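Local structure of S12 family peptidase (Streptomyces sp. 82F2, 3WWX) at residues V26-D31 and D246-Y251; D46-V51 and L192-V197; I54-T59 and W156-T161; E267-V272 and E297-G302. The protein hydrolyses amide bonds with D-stereospecificity, probably as a serine hydrolase built on the fold shared by beta-lactamases and other S12 peptidases. One frame throughout, in Å; residues are numbered along the deposited sequence.

Contact 1 (V26-D31 and D246-Y251)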
loop_
_atom_site.group_PDB
_atom_site.type_symbol
_atom_site.label_atom_id
_atom_site.label_comp_id
_atom_site.label_asym_id
_atom_site.label_seq_id
_atom_site.Cartn_x
_atom_site.Cartn_y
_atom_site.Cartn_z
ATOM N N VAL A 26 -16.603 4.996 -0.514
ATOM C CA VAL A 26 -17.073 3.720 -1.048
ATOM C C VAL A 26 -16.421 2.570 -0.297
ATOM O O VAL A 26 -15.258 2.665 0.114
ATOM C CB VAL A 26 -16.765 3.584 -2.570
ATOM C CG1 VAL A 26 -15.281 3.818 -2.864
ATOM C CG2 VAL A 26 -17.218 2.246 -3.125
ATOM N N ALA A 27 -17.168 1.484 -0.114
ATOM C CA ALA A 27 -16.602 0.238 0.398
ATOM C C ALA A 27 -17.370 -0.926 -0.170
ATOM O O ALA A 27 -18.530 -0.791 -0.590
ATOM C CB ALA A 27 -16.622 0.193 1.925
ATOM N N GLN A 28 -16.684 -2.056 -0.255
ATOM C CA GLN A 28 -17.322 -3.327 -0.520
ATOM C C GLN A 28 -16.831 -4.319 0.502
ATOM O O GLN A 28 -15.723 -4.191 1.020
ATOM C CB GLN A 28 -17.009 -3.836 -1.918
ATOM C CG GLN A 28 -17.606 -3.004 -3.041
ATOM C CD GLN A 28 -17.238 -3.543 -4.413
ATOM O OE1 GLN A 28 -16.954 -4.737 -4.566
ATOM N NE2 GLN A 28 -17.233 -2.677 -5.423
ATOM N N ALA A 29 -17.653 -5.330 0.778
ATOM C CA ALA A 29 -17.301 -6.332 1.771
ATOM C C ALA A 29 -17.923 -7.654 1.390
ATOM O O ALA A 29 -18.886 -7.707 0.633
ATOM C CB ALA A 29 -17.775 -5.910 3.153
ATOM N N ARG A 30 -17.357 -8.721 1.911
ATOM C CA ARG A 30 -17.888 -10.057 1.662
ATOM C C ARG A 30 -17.585 -10.888 2.888
ATOM O O ARG A 30 -16.438 -11.257 3.151
ATOM C CB ARG A 30 -17.283 -10.653 0.381
ATOM C CG ARG A 30 -17.845 -11.992 -0.019
ATOM C CD ARG A 30 -17.323 -12.333 -1.413
ATOM N NE ARG A 30 -17.855 -13.587 -1.907
ATOM C CZ ARG A 30 -17.121 -14.597 -2.359
ATOM N NH1 ARG A 30 -15.798 -14.516 -2.401
ATOM N NH2 ARG A 30 -17.728 -15.697 -2.782
ATOM N N ASP A 31 -18.642 -11.159 3.650
ATOM C CA ASP A 31 -18.541 -11.882 4.912
ATOM C C ASP A 31 -18.962 -13.332 4.650
ATOM O O ASP A 31 -20.141 -13.655 4.587
ATOM C CB ASP A 31 -19.395 -11.173 5.962
ATOM C CG ASP A 31 -19.187 -11.719 7.357
ATOM O OD1 ASP A 31 -19.025 -12.951 7.477
ATOM O OD2 ASP A 31 -19.174 -10.930 8.342
ATOM N N ASP A 246 -11.744 -5.903 -6.682
ATOM C CA ASP A 246 -10.473 -6.541 -6.975
ATOM C C ASP A 246 -9.585 -6.588 -5.737
ATOM O O ASP A 246 -8.845 -7.535 -5.543
ATOM C CB ASP A 246 -9.729 -5.778 -8.064
ATOM C CG ASP A 246 -10.231 -6.087 -9.471
ATOM O OD1 ASP A 246 -11.281 -6.751 -9.639
ATOM O OD2 ASP A 246 -9.556 -5.621 -10.426
ATOM N N LEU A 247 -9.624 -5.544 -4.911
ATOM C CA LEU A 247 -8.763 -5.569 -3.730
ATOM C C LEU A 247 -9.142 -6.718 -2.803
ATOM O O LEU A 247 -8.269 -7.370 -2.225
ATOM C CB LEU A 247 -8.766 -4.239 -2.984
ATOM C CG LEU A 247 -8.004 -3.107 -3.666
ATOM C CD1 LEU A 247 -8.164 -1.858 -2.824
ATOM C CD2 LEU A 247 -6.540 -3.433 -3.876
ATOM N N GLN A 248 -10.443 -6.967 -2.676
ATOM C CA GLN A 248 -10.887 -8.114 -1.890
ATOM C C GLN A 248 -10.453 -9.426 -2.539
ATOM O O GLN A 248 -9.945 -10.328 -1.864
ATOM C CB GLN A 248 -12.398 -8.121 -1.725
ATOM C CG GLN A 248 -12.941 -7.016 -0.878
ATOM C CD GLN A 248 -14.428 -7.127 -0.806
ATOM O OE1 GLN A 248 -14.962 -7.921 -0.019
ATOM N NE2 GLN A 248 -15.110 -6.425 -1.684
ATOM N N THR A 249 -10.636 -9.545 -3.849
ATOM C CA THR A 249 -10.216 -10.769 -4.542
ATOM C C THR A 249 -8.744 -11.088 -4.256
ATOM O O THR A 249 -8.354 -12.227 -3.958
ATOM C CB THR A 249 -10.435 -10.620 -6.047
ATOM O OG1 THR A 249 -11.827 -10.351 -6.264
ATOM C CG2 THR A 249 -10.002 -11.882 -6.797
ATOM N N PHE A 250 -7.921 -10.053 -4.318
ATOM C CA PHE A 250 -6.499 -10.203 -4.079
ATOM C C PHE A 250 -6.192 -10.608 -2.635
ATOM O O PHE A 250 -5.522 -11.631 -2.402
ATOM C CB PHE A 250 -5.747 -8.908 -4.426
ATOM C CG PHE A 250 -4.305 -8.914 -3.955
ATOM C CD1 PHE A 250 -3.379 -9.795 -4.507
ATOM C CD2 PHE A 250 -3.876 -8.044 -2.952
ATOM C CE1 PHE A 250 -2.072 -9.807 -4.065
ATOM C CE2 PHE A 250 -2.565 -8.056 -2.517
ATOM C CZ PHE A 250 -1.661 -8.949 -3.080
ATOM N N TYR A 251 -6.682 -9.859 -1.652
ATOM C CA TYR A 251 -6.328 -10.174 -0.272
ATOM C C TYR A 251 -6.920 -11.518 0.185
ATOM O O TYR A 251 -6.270 -12.252 0.935
ATOM C CB TYR A 251 -6.707 -9.029 0.684
ATOM C CG TYR A 251 -5.680 -7.900 0.675
ATOM C CD1 TYR A 251 -4.533 -7.968 1.450
ATOM C CD2 TYR A 251 -5.873 -6.779 -0.102
ATOM C CE1 TYR A 251 -3.587 -6.953 1.438
ATOM C CE2 TYR A 251 -4.916 -5.760 -0.136
ATOM C CZ TYR A 251 -3.795 -5.856 0.647
ATOM O OH TYR A 251 -2.889 -4.829 0.584
#
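Gln248 of helix 244-255 reaches strand 24-31, where a helix packs against the large antiparallel sheet of the beta-lactamase fold; the short axes run 9.1 Å apart at 39°. Its CG lies anti to the carbonyl carbon (chi1 -68°) and the chain then runs extended, which carries the amide to the strand backbone. On one branch, Gln248 NE2 lies 3.2 Å from Gln28 CB. On the other, Gln248 OE1 sits 3.3 Å from Ala29 C and 3.6 Å from Arg30 CB. Arg30 N is also close to this OE1, but the angle is too poor for a hydrogen bond. The two glutamine chains cross nearly perpendicularly, their amide planes 77° apart, and their polar ends are satisfied separately: Gln248 by Ser321 and the backbone of Ser244, Gln28 by Arg35 and Gly45. Strand 24-31 runs between strands 36-41 and 320-326. Ser321 belongs to the latter, so Gln248 ties the helix to the neighbouring strand while packing on this one.

Contact 2 (D46-V51 and L192-V197)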
loop_
_atom_site.group_PDB
_atom_site.type_symbol
_atom_site.label_atom_id
_atom_site.label_comp_id
_atom_site.label_asym_id
_atom_site.label_seq_id
_atom_site.Cartn_x
_atom_site.Cartn_y
_atom_site.Cartn_z
ATOM N N ASP A 46 -18.504 1.067 -7.760
ATOM C CA ASP A 46 -17.446 0.444 -8.554
ATOM C C ASP A 46 -16.302 1.417 -8.887
ATOM O O ASP A 46 -15.465 1.135 -9.759
ATOM C CB ASP A 46 -18.045 -0.130 -9.828
ATOM C CG ASP A 46 -19.047 -1.246 -9.539
ATOM O OD1 ASP A 46 -18.738 -2.153 -8.739
ATOM O OD2 ASP A 46 -20.164 -1.195 -10.106
ATOM N N ASP A 47 -16.258 2.544 -8.187
ATOM C CA ASP A 47 -15.205 3.537 -8.446
ATOM C C ASP A 47 -13.819 2.925 -8.292
ATOM O O ASP A 47 -13.532 2.162 -7.340
ATOM C CB ASP A 47 -15.307 4.767 -7.546
ATOM C CG ASP A 47 -16.407 5.742 -7.970
ATOM O OD1 ASP A 47 -17.083 5.484 -8.995
ATOM O OD2 ASP A 47 -16.584 6.743 -7.245
ATOM N N ARG A 48 -12.962 3.295 -9.229
ATOM C CA ARG A 48 -11.557 2.923 -9.198
ATOM C C ARG A 48 -10.788 4.065 -8.564
ATOM O O ARG A 48 -11.135 5.238 -8.735
ATOM C CB ARG A 48 -11.074 2.628 -10.624
ATOM C CG ARG A 48 -11.839 1.443 -11.241
ATOM C CD ARG A 48 -11.454 1.038 -12.671
ATOM N NE ARG A 48 -12.352 -0.027 -13.105
ATOM C CZ ARG A 48 -12.277 -0.691 -14.258
ATOM N NH1 ARG A 48 -11.333 -0.435 -15.121
ATOM N NH2 ARG A 48 -13.162 -1.636 -14.532
ATOM N N TYR A 49 -9.734 3.726 -7.842
ATOM C CA TYR A 49 -8.980 4.705 -7.079
ATOM C C TYR A 49 -7.532 4.283 -6.947
ATOM O O TYR A 49 -7.174 3.107 -7.112
ATOM C CB TYR A 49 -9.624 4.921 -5.698
ATOM C CG TYR A 49 -10.045 3.656 -4.959
ATOM C CD1 TYR A 49 -11.312 3.136 -5.109
ATOM C CD2 TYR A 49 -9.180 2.999 -4.108
ATOM C CE1 TYR A 49 -11.717 2.006 -4.420
ATOM C CE2 TYR A 49 -9.567 1.846 -3.429
ATOM C CZ TYR A 49 -10.841 1.361 -3.583
ATOM O OH TYR A 49 -11.249 0.233 -2.880
ATOM N N ARG A 50 -6.692 5.269 -6.677
ATOM C CA ARG A 50 -5.284 5.057 -6.403
ATOM C C ARG A 50 -5.153 4.393 -5.049
ATOM O O ARG A 50 -5.484 5.002 -4.019
ATOM C CB ARG A 50 -4.567 6.404 -6.421
ATOM C CG ARG A 50 -4.683 7.133 -7.761
ATOM C CD ARG A 50 -3.703 8.314 -7.819
ATOM N NE ARG A 50 -3.940 9.134 -9.008
ATOM C CZ ARG A 50 -3.545 8.801 -10.233
ATOM N NH1 ARG A 50 -2.832 7.718 -10.441
ATOM N NH2 ARG A 50 -3.853 9.571 -11.260
ATOM N N VAL A 51 -4.686 3.149 -5.015
ATOM C CA VAL A 51 -4.650 2.392 -3.756
ATOM C C VAL A 51 -3.436 2.726 -2.892
ATOM O O VAL A 51 -3.298 2.210 -1.777
ATOM C CB VAL A 51 -4.727 0.880 -4.000
ATOM C CG1 VAL A 51 -5.891 0.553 -4.898
ATOM C CG2 VAL A 51 -3.429 0.341 -4.597
ATOM N N LEU A 192 -8.042 -9.710 -12.299
ATOM C CA LEU A 192 -8.294 -8.398 -11.675
ATOM C C LEU A 192 -8.461 -7.313 -12.736
ATOM O O LEU A 192 -7.537 -6.524 -13.011
ATOM C CB LEU A 192 -7.170 -8.026 -10.721
ATOM C CG LEU A 192 -6.843 -9.056 -9.644
ATOM C CD1 LEU A 192 -5.818 -8.493 -8.703
ATOM C CD2 LEU A 192 -8.094 -9.468 -8.856
ATOM N N ARG A 193 -9.657 -7.285 -13.317
ATOM C CA ARG A 193 -9.931 -6.493 -14.498
ATOM C C ARG A 193 -10.011 -4.988 -14.245
ATOM O O ARG A 193 -10.050 -4.216 -15.194
ATOM C CB ARG A 193 -11.230 -6.987 -15.144
ATOM C CG ARG A 193 -11.063 -8.359 -15.783
ATOM C CD ARG A 193 -12.375 -8.996 -16.213
ATOM N NE ARG A 193 -12.274 -10.455 -16.146
ATOM C CZ ARG A 193 -13.171 -11.303 -16.634
ATOM N NH1 ARG A 193 -14.258 -10.853 -17.249
ATOM N NH2 ARG A 193 -12.974 -12.612 -16.515
ATOM N N ALA A 194 -10.042 -4.572 -12.975
ATOM C CA ALA A 194 -10.095 -3.154 -12.630
ATOM C C ALA A 194 -8.768 -2.681 -12.022
ATOM O O ALA A 194 -8.693 -1.571 -11.491
ATOM C CB ALA A 194 -11.223 -2.896 -11.634
ATOM N N THR A 195 -7.736 -3.507 -12.116
ATOM C CA THR A 195 -6.465 -3.261 -11.435
ATOM C C THR A 195 -5.335 -3.033 -12.427
ATOM O O THR A 195 -5.135 -3.846 -13.341
ATOM C CB THR A 195 -6.123 -4.451 -10.523
ATOM O OG1 THR A 195 -7.192 -4.630 -9.590
ATOM C CG2 THR A 195 -4.873 -4.185 -9.717
ATOM N N THR A 196 -4.613 -1.925 -12.248
ATOM C CA THR A 196 -3.561 -1.549 -13.171
ATOM C C THR A 196 -2.331 -1.004 -12.451
ATOM O O THR A 196 -2.386 -0.576 -11.284
ATOM C CB THR A 196 -4.044 -0.501 -14.191
ATOM O OG1 THR A 196 -4.495 0.659 -13.501
ATOM C CG2 THR A 196 -5.183 -1.031 -15.050
ATOM N N VAL A 197 -1.205 -1.095 -13.152
ATOM C CA VAL A 197 0.081 -0.557 -12.727
ATOM C C VAL A 197 0.379 0.527 -13.759
ATOM O O VAL A 197 0.892 0.238 -14.844
ATOM C CB VAL A 197 1.184 -1.640 -12.745
ATOM C CG1 VAL A 197 2.450 -1.125 -12.130
ATOM C CG2 VAL A 197 0.710 -2.900 -12.023
HETATM O O HOH W 1 -11.201 -2.188 -17.254
HETATM O O HOH W 2 -13.027 -3.822 -16.404
#
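The Arg48 guanidinium lies with one face over the methyl of Ala194, whose CB stands 3.3 Å above the plane and offset toward the rim; at the edge, in the plane, is a bridging water. The closest atoms are Arg48 NE and Ala194 CB, 3.4 Å apart, and Arg48 CZ follows at 3.6 Å from the same CB. With CG anti to the carbonyl carbon (chi1 -62°), the extended chain carries the guanidinium onto Ala194. Arg193 O lies oblique to the group, 4.0 Å from Arg48 NH1, too far for a direct bond, and two waters span the gap. One accepts from Arg48 NH1 at 2.8 Å and donates to Arg193 O at 3.1 Å; the second accepts from Arg48 NH2 at 2.9 Å and donates to the same carbonyl. Two water bridges from different nitrogens to one oxygen should limit rotation of the guanidinium. Ala194 lies in a type I beta turn from Leu192 to Thr195, closed by Thr195 N to Leu192 O at 3.2 Å. This turn, in the loop after helix 178-187, is held by Asp246 of helix 244-255, whose OD2 bonds to Ala194 N and Thr195 OG1, and Arg48, next to the short strand 49-50, lies over it.

Contact 3 (I54-T59 and W156-T161)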
loop_
_atom_site.group_PDB
_atom_site.type_symbol
_atom_site.label_atom_id
_atom_site.label_comp_id
_atom_site.label_asym_id
_atom_site.label_seq_id
_atom_site.Cartn_x
_atom_site.Cartn_y
_atom_site.Cartn_z
ATOM N N ILE A 54 -1.092 0.194 -0.482
ATOM C CA ILE A 54 -1.552 -1.172 -0.711
ATOM C C ILE A 54 -0.725 -1.872 -1.801
ATOM O O ILE A 54 -0.562 -3.101 -1.794
ATOM C CB ILE A 54 -3.057 -1.149 -1.004
ATOM C CG1 ILE A 54 -3.836 -0.992 0.299
ATOM C CG2 ILE A 54 -3.521 -2.391 -1.770
ATOM C CD1 ILE A 54 -5.276 -0.554 0.092
ATOM N N THR A 55 -0.166 -1.086 -2.717
ATOM C CA THR A 55 0.733 -1.615 -3.737
ATOM C C THR A 55 1.827 -2.465 -3.123
ATOM O O THR A 55 2.268 -3.460 -3.713
ATOM C CB THR A 55 1.385 -0.461 -4.512
ATOM O OG1 THR A 55 0.373 0.355 -5.129
ATOM C CG2 THR A 55 2.342 -0.963 -5.583
ATOM N N LYS A 56 2.282 -2.087 -1.933
ATOM C CA LYS A 56 3.349 -2.816 -1.266
ATOM C C LYS A 56 3.040 -4.302 -1.113
ATOM O O LYS A 56 3.946 -5.120 -1.167
ATOM C CB LYS A 56 3.637 -2.219 0.101
ATOM C CG LYS A 56 4.288 -0.856 0.045
ATOM C CD LYS A 56 4.748 -0.402 1.424
ATOM C CE LYS A 56 5.490 0.925 1.371
ATOM N NZ LYS A 56 4.627 2.054 0.987
ATOM N N THR A 57 1.783 -4.666 -0.872
ATOM C CA THR A 57 1.471 -6.079 -0.710
ATOM C C THR A 57 1.708 -6.834 -2.018
ATOM O O THR A 57 2.173 -7.981 -2.007
ATOM C CB THR A 57 0.033 -6.277 -0.248
ATOM O OG1 THR A 57 -0.237 -5.427 0.864
ATOM C CG2 THR A 57 -0.187 -7.723 0.149
ATOM N N PHE A 58 1.396 -6.194 -3.145
ATOM C CA PHE A 58 1.657 -6.798 -4.451
ATOM C C PHE A 58 3.160 -6.985 -4.660
ATOM O O PHE A 58 3.625 -8.043 -5.073
ATOM C CB PHE A 58 1.064 -5.950 -5.574
ATOM C CG PHE A 58 -0.444 -5.940 -5.597
ATOM C CD1 PHE A 58 -1.153 -5.042 -4.809
ATOM C CD2 PHE A 58 -1.152 -6.805 -6.405
ATOM C CE1 PHE A 58 -2.544 -5.008 -4.820
ATOM C CE2 PHE A 58 -2.559 -6.778 -6.406
ATOM C CZ PHE A 58 -3.243 -5.878 -5.629
ATOM N N THR A 59 3.935 -5.952 -4.377
ATOM C CA THR A 59 5.379 -6.026 -4.503
ATOM C C THR A 59 5.983 -7.145 -3.657
ATOM O O THR A 59 6.814 -7.939 -4.150
ATOM C CB THR A 59 5.972 -4.657 -4.126
ATOM O OG1 THR A 59 5.417 -3.681 -5.012
ATOM C CG2 THR A 59 7.487 -4.644 -4.205
ATOM N N TRP A 156 11.914 -0.229 13.932
ATOM C CA TRP A 156 10.942 -0.273 12.836
ATOM C C TRP A 156 10.582 1.156 12.475
ATOM O O TRP A 156 10.315 2.008 13.351
ATOM C CB TRP A 156 9.676 -1.017 13.274
ATOM C CG TRP A 156 8.666 -1.222 12.153
ATOM C CD1 TRP A 156 8.597 -2.294 11.299
ATOM C CD2 TRP A 156 7.613 -0.329 11.754
ATOM N NE1 TRP A 156 7.573 -2.123 10.414
ATOM C CE2 TRP A 156 6.949 -0.929 10.668
ATOM C CE3 TRP A 156 7.162 0.906 12.217
ATOM C CZ2 TRP A 156 5.865 -0.330 10.037
ATOM C CZ3 TRP A 156 6.070 1.494 11.598
ATOM C CH2 TRP A 156 5.442 0.877 10.507
ATOM N N ASN A 157 10.562 1.431 11.177
ATOM C CA ASN A 157 10.031 2.696 10.702
ATOM C C ASN A 157 9.579 2.524 9.273
ATOM O O ASN A 157 10.315 2.015 8.446
ATOM C CB ASN A 157 11.090 3.796 10.785
ATOM C CG ASN A 157 10.575 5.116 10.283
ATOM O OD1 ASN A 157 9.774 5.756 10.946
ATOM N ND2 ASN A 157 10.976 5.494 9.072
ATOM N N TYR A 158 8.350 2.935 8.997
ATOM C CA TYR A 158 7.787 2.808 7.668
ATOM C C TYR A 158 8.542 3.693 6.703
ATOM O O TYR A 158 8.615 4.911 6.908
ATOM C CB TYR A 158 6.330 3.221 7.719
ATOM C CG TYR A 158 5.532 2.852 6.510
ATOM C CD1 TYR A 158 5.523 3.663 5.396
ATOM C CD2 TYR A 158 4.762 1.705 6.496
ATOM C CE1 TYR A 158 4.753 3.334 4.281
ATOM C CE2 TYR A 158 3.989 1.375 5.397
ATOM C CZ TYR A 158 3.984 2.195 4.307
ATOM O OH TYR A 158 3.223 1.904 3.209
ATOM N N SER A 159 9.076 3.096 5.639
ATOM C CA SER A 159 9.865 3.844 4.663
ATOM C C SER A 159 9.530 3.436 3.239
ATOM O O SER A 159 9.602 2.257 2.877
ATOM C CB SER A 159 11.361 3.621 4.901
ATOM O OG SER A 159 12.098 4.206 3.845
ATOM N N ASN A 160 9.142 4.420 2.444
ATOM C CA ASN A 160 8.753 4.140 1.071
ATOM C C ASN A 160 9.955 3.711 0.244
ATOM O O ASN A 160 9.804 2.973 -0.731
ATOM C CB ASN A 160 8.048 5.365 0.503
ATOM C CG ASN A 160 6.693 5.560 1.129
ATOM O OD1 ASN A 160 5.884 4.637 1.130
ATOM N ND2 ASN A 160 6.474 6.695 1.756
ATOM N N THR A 161 11.157 4.147 0.629
ATOM C CA THR A 161 12.362 3.752 -0.098
ATOM C C THR A 161 12.524 2.245 -0.070
ATOM O O THR A 161 13.020 1.646 -1.027
ATOM C CB THR A 161 13.614 4.384 0.517
ATOM O OG1 THR A 161 13.335 5.757 0.804
ATOM C CG2 THR A 161 14.785 4.302 -0.461
#
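The start of helix 55-68 faces the loop that leads into helix 160-174, the nearest CA atoms, those of Lys56 and Asn160, being 9.1 Å apart, so the gap is closed by side chains alone. Lys56 spans it: CG lies anti to the carbonyl carbon, and a bend at the last torsion (chi4 67°) turns NZ to meet two acceptors. Lys56 NZ donates to Tyr158 OH at 2.6 Å and to Asn160 OD1 at 2.9 Å. The second bond comes nearly in line with the amide carbonyl, at a C=O...N angle of 164°. Lys56 and Tyr158 approach from opposite directions, and NZ lies oblique to the phenol ring; Lys56 CE adds a 3.1 Å contact with Tyr158 OH. Asn160, in contrast, crosses the lysine at about a right angle. By sequence and position the two segments carry hallmark motifs of the serine beta-lactamase superfamily: Ser53 to Lys56 reads SxxK, and Tyr158 to Asn160 reads YxN. In relatives the serine of the first is the nucleophile, and here the side chain of Tyr158 touches Ser53, consistent with an active site of that kind. A second bond, from Asn160 ND2 to Thr112 OG1, helps fix how the amide is turned and so presents OD1 to the lysine. Ser159, at the N-cap position, accepts a weak bond from Thr161 N to its OG (3.4 Å), while this same hydroxyl is also bonded to Ile108 O.

Contact 4 (E267-V272 and E297-G302)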
loop_
_atom_site.group_PDB
_atom_site.type_symbol
_atom_site.label_atom_id
_atom_site.label_comp_id
_atom_site.label_asym_id
_atom_site.label_seq_id
_atom_site.Cartn_x
_atom_site.Cartn_y
_atom_site.Cartn_z
ATOM N N GLU A 267 6.264 -16.702 6.121
ATOM C CA GLU A 267 7.222 -15.595 6.192
ATOM C C GLU A 267 6.492 -14.264 6.099
ATOM O O GLU A 267 6.806 -13.339 6.832
ATOM C CB GLU A 267 8.278 -15.718 5.100
ATOM C CG GLU A 267 9.277 -16.860 5.387
ATOM C CD GLU A 267 10.451 -16.937 4.419
ATOM O OE1 GLU A 267 10.812 -15.919 3.798
ATOM O OE2 GLU A 267 11.034 -18.044 4.281
ATOM N N MET A 268 5.515 -14.184 5.205
ATOM C CA MET A 268 4.787 -12.942 5.004
ATOM C C MET A 268 4.052 -12.514 6.260
ATOM O O MET A 268 3.947 -11.319 6.547
ATOM C CB MET A 268 3.789 -13.091 3.868
ATOM C CG MET A 268 3.239 -11.756 3.395
ATOM S SD MET A 268 2.120 -11.970 2.001
ATOM C CE MET A 268 2.564 -10.528 1.035
ATOM N N THR A 269 3.529 -13.496 6.998
ATOM C CA THR A 269 2.748 -13.242 8.200
ATOM C C THR A 269 3.586 -13.325 9.486
ATOM O O THR A 269 3.021 -13.326 10.582
ATOM C CB THR A 269 1.561 -14.215 8.325
ATOM O OG1 THR A 269 2.045 -15.568 8.322
ATOM C CG2 THR A 269 0.590 -14.014 7.191
ATOM N N THR A 270 4.911 -13.350 9.354
ATOM C CA THR A 270 5.796 -13.201 10.499
ATOM C C THR A 270 6.004 -11.710 10.733
ATOM O O THR A 270 6.661 -11.029 9.942
ATOM C CB THR A 270 7.122 -13.910 10.260
ATOM O OG1 THR A 270 6.867 -15.313 10.116
ATOM C CG2 THR A 270 8.075 -13.682 11.437
ATOM N N THR A 271 5.409 -11.213 11.803
ATOM C CA THR A 271 5.303 -9.778 12.013
ATOM C C THR A 271 6.269 -9.220 13.047
ATOM O O THR A 271 6.725 -9.930 13.962
ATOM C CB THR A 271 3.878 -9.365 12.432
ATOM O OG1 THR A 271 3.502 -10.059 13.623
ATOM C CG2 THR A 271 2.861 -9.686 11.335
ATOM N N VAL A 272 6.563 -7.932 12.871
ATOM C CA VAL A 272 7.321 -7.130 13.818
ATOM C C VAL A 272 6.325 -6.260 14.572
ATOM O O VAL A 272 5.407 -5.694 13.983
ATOM C CB VAL A 272 8.331 -6.217 13.060
ATOM C CG1 VAL A 272 9.110 -5.339 14.020
ATOM C CG2 VAL A 272 9.269 -7.069 12.230
ATOM N N GLU A 297 -9.083 -10.719 14.286
ATOM C CA GLU A 297 -7.790 -10.364 13.745
ATOM C C GLU A 297 -7.910 -10.188 12.241
ATOM O O GLU A 297 -8.409 -11.063 11.529
ATOM C CB GLU A 297 -6.804 -11.485 14.060
ATOM C CG GLU A 297 -5.419 -11.281 13.508
ATOM C CD GLU A 297 -4.531 -12.499 13.730
ATOM O OE1 GLU A 297 -4.453 -13.415 12.863
ATOM O OE2 GLU A 297 -3.889 -12.515 14.802
ATOM N N VAL A 298 -7.448 -9.037 11.753
ATOM C CA VAL A 298 -7.481 -8.749 10.322
ATOM C C VAL A 298 -6.089 -8.505 9.789
ATOM O O VAL A 298 -5.191 -8.055 10.502
ATOM C CB VAL A 298 -8.395 -7.562 9.981
ATOM C CG1 VAL A 298 -9.843 -7.958 10.203
ATOM C CG2 VAL A 298 -8.038 -6.307 10.784
ATOM N N TRP A 299 -5.937 -8.836 8.511
ATOM C CA TRP A 299 -4.693 -8.746 7.762
ATOM C C TRP A 299 -4.940 -7.899 6.530
ATOM O O TRP A 299 -5.946 -8.058 5.840
ATOM C CB TRP A 299 -4.211 -10.150 7.335
ATOM C CG TRP A 299 -3.803 -10.973 8.513
ATOM C CD1 TRP A 299 -4.626 -11.696 9.342
ATOM C CD2 TRP A 299 -2.475 -11.148 9.010
ATOM N NE1 TRP A 299 -3.883 -12.287 10.336
ATOM C CE2 TRP A 299 -2.560 -11.975 10.148
ATOM C CE3 TRP A 299 -1.220 -10.678 8.611
ATOM C CZ2 TRP A 299 -1.439 -12.358 10.885
ATOM C CZ3 TRP A 299 -0.107 -11.044 9.341
ATOM C CH2 TRP A 299 -0.222 -11.873 10.479
ATOM N N GLY A 300 -4.016 -7.004 6.217
ATOM C CA GLY A 300 -4.231 -6.149 5.058
ATOM C C GLY A 300 -3.235 -5.012 5.029
ATOM O O GLY A 300 -2.101 -5.166 5.459
ATOM N N HIS A 301 -3.660 -3.861 4.529
ATOM C CA HIS A 301 -2.761 -2.719 4.434
ATOM C C HIS A 301 -3.614 -1.495 4.177
ATOM O O HIS A 301 -4.662 -1.582 3.544
ATOM C CB HIS A 301 -1.771 -2.933 3.275
ATOM C CG HIS A 301 -0.419 -2.307 3.479
ATOM N ND1 HIS A 301 -0.171 -0.965 3.295
ATOM C CD2 HIS A 301 0.770 -2.868 3.805
ATOM C CE1 HIS A 301 1.115 -0.725 3.527
ATOM N NE2 HIS A 301 1.702 -1.857 3.840
ATOM N N GLY A 302 -3.143 -0.349 4.664
ATOM C CA GLY A 302 -3.786 0.907 4.316
ATOM C C GLY A 302 -3.075 1.518 3.132
ATOM O O GLY A 302 -1.946 1.148 2.815
#
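Trp299 gives up the most surface here, followed by Thr269 and then Thr271, two threonines just beyond helix 262-268 that meet the outer part of its indole. Thr269 comes over one face. Its CG2 stands 4.1 Å from the centroid of the six-membered Trp299 ring and 24° off the normal, which meets the definition of a CH-pi contact, and its CB lies 3.6 Å from Trp299 CH2. The backbone carbonyl joins in, Thr269 O lying 3.6 Å from the same Trp299 CH2. The rotamer explains the methyl's approach: OG1 sits between the backbone N and the carbonyl carbon (chi1 57°), with CG2 anti to that carbon and directed at the ring. Thr271 has the same first rotamer but arrives from the opposite direction to the tryptophan, its CG2 oblique to the ring and 3.8 Å from Trp299 CZ3. At the far end of the indole, Trp299 NE1 donates to Glu297 OE1 at 2.8 Å, close to the ring plane but reaching the oxygen from above the carboxylate plane. Leu255 of helix 244-255, Leu287 and Lys289 of strand 288-291 also touch the indole. No hydrogen bond crosses between the two segments, and Thr269 OG1 turns back to Leu265 O of the helix before it. The join is therefore mainly non-polar, while the Glu297 bond satisfies the one polar atom of the indole and probably limits how far the ring can turn.

How the contacts relate
Contact 3 lies nearest the middle of the chain, its centre about 6 Å from the chain's, and Asn160 there has its side chain about 9 Å from the bound octane 1,8-diamine. Contact 4 adjoins it, centres about 12 Å apart: Tyr158 OH is 3.4 Å from His301 CE1, and strand 297-305 runs on to Gly304 and Ile305 of the diamine pocket. Contact 1 reaches both through Tyr251, whose OH is 2.7 Å from Thr57 OG1, a probable hydrogen bond, and packs 3.5 Å from His301 CB. Asp246 joins contact 1 to contact 2, its OD2 2.8 Å from Ala194 N, also a probable hydrogen bond. Contacts 2 and 4 do not touch, their centres lying about 22 Å apart.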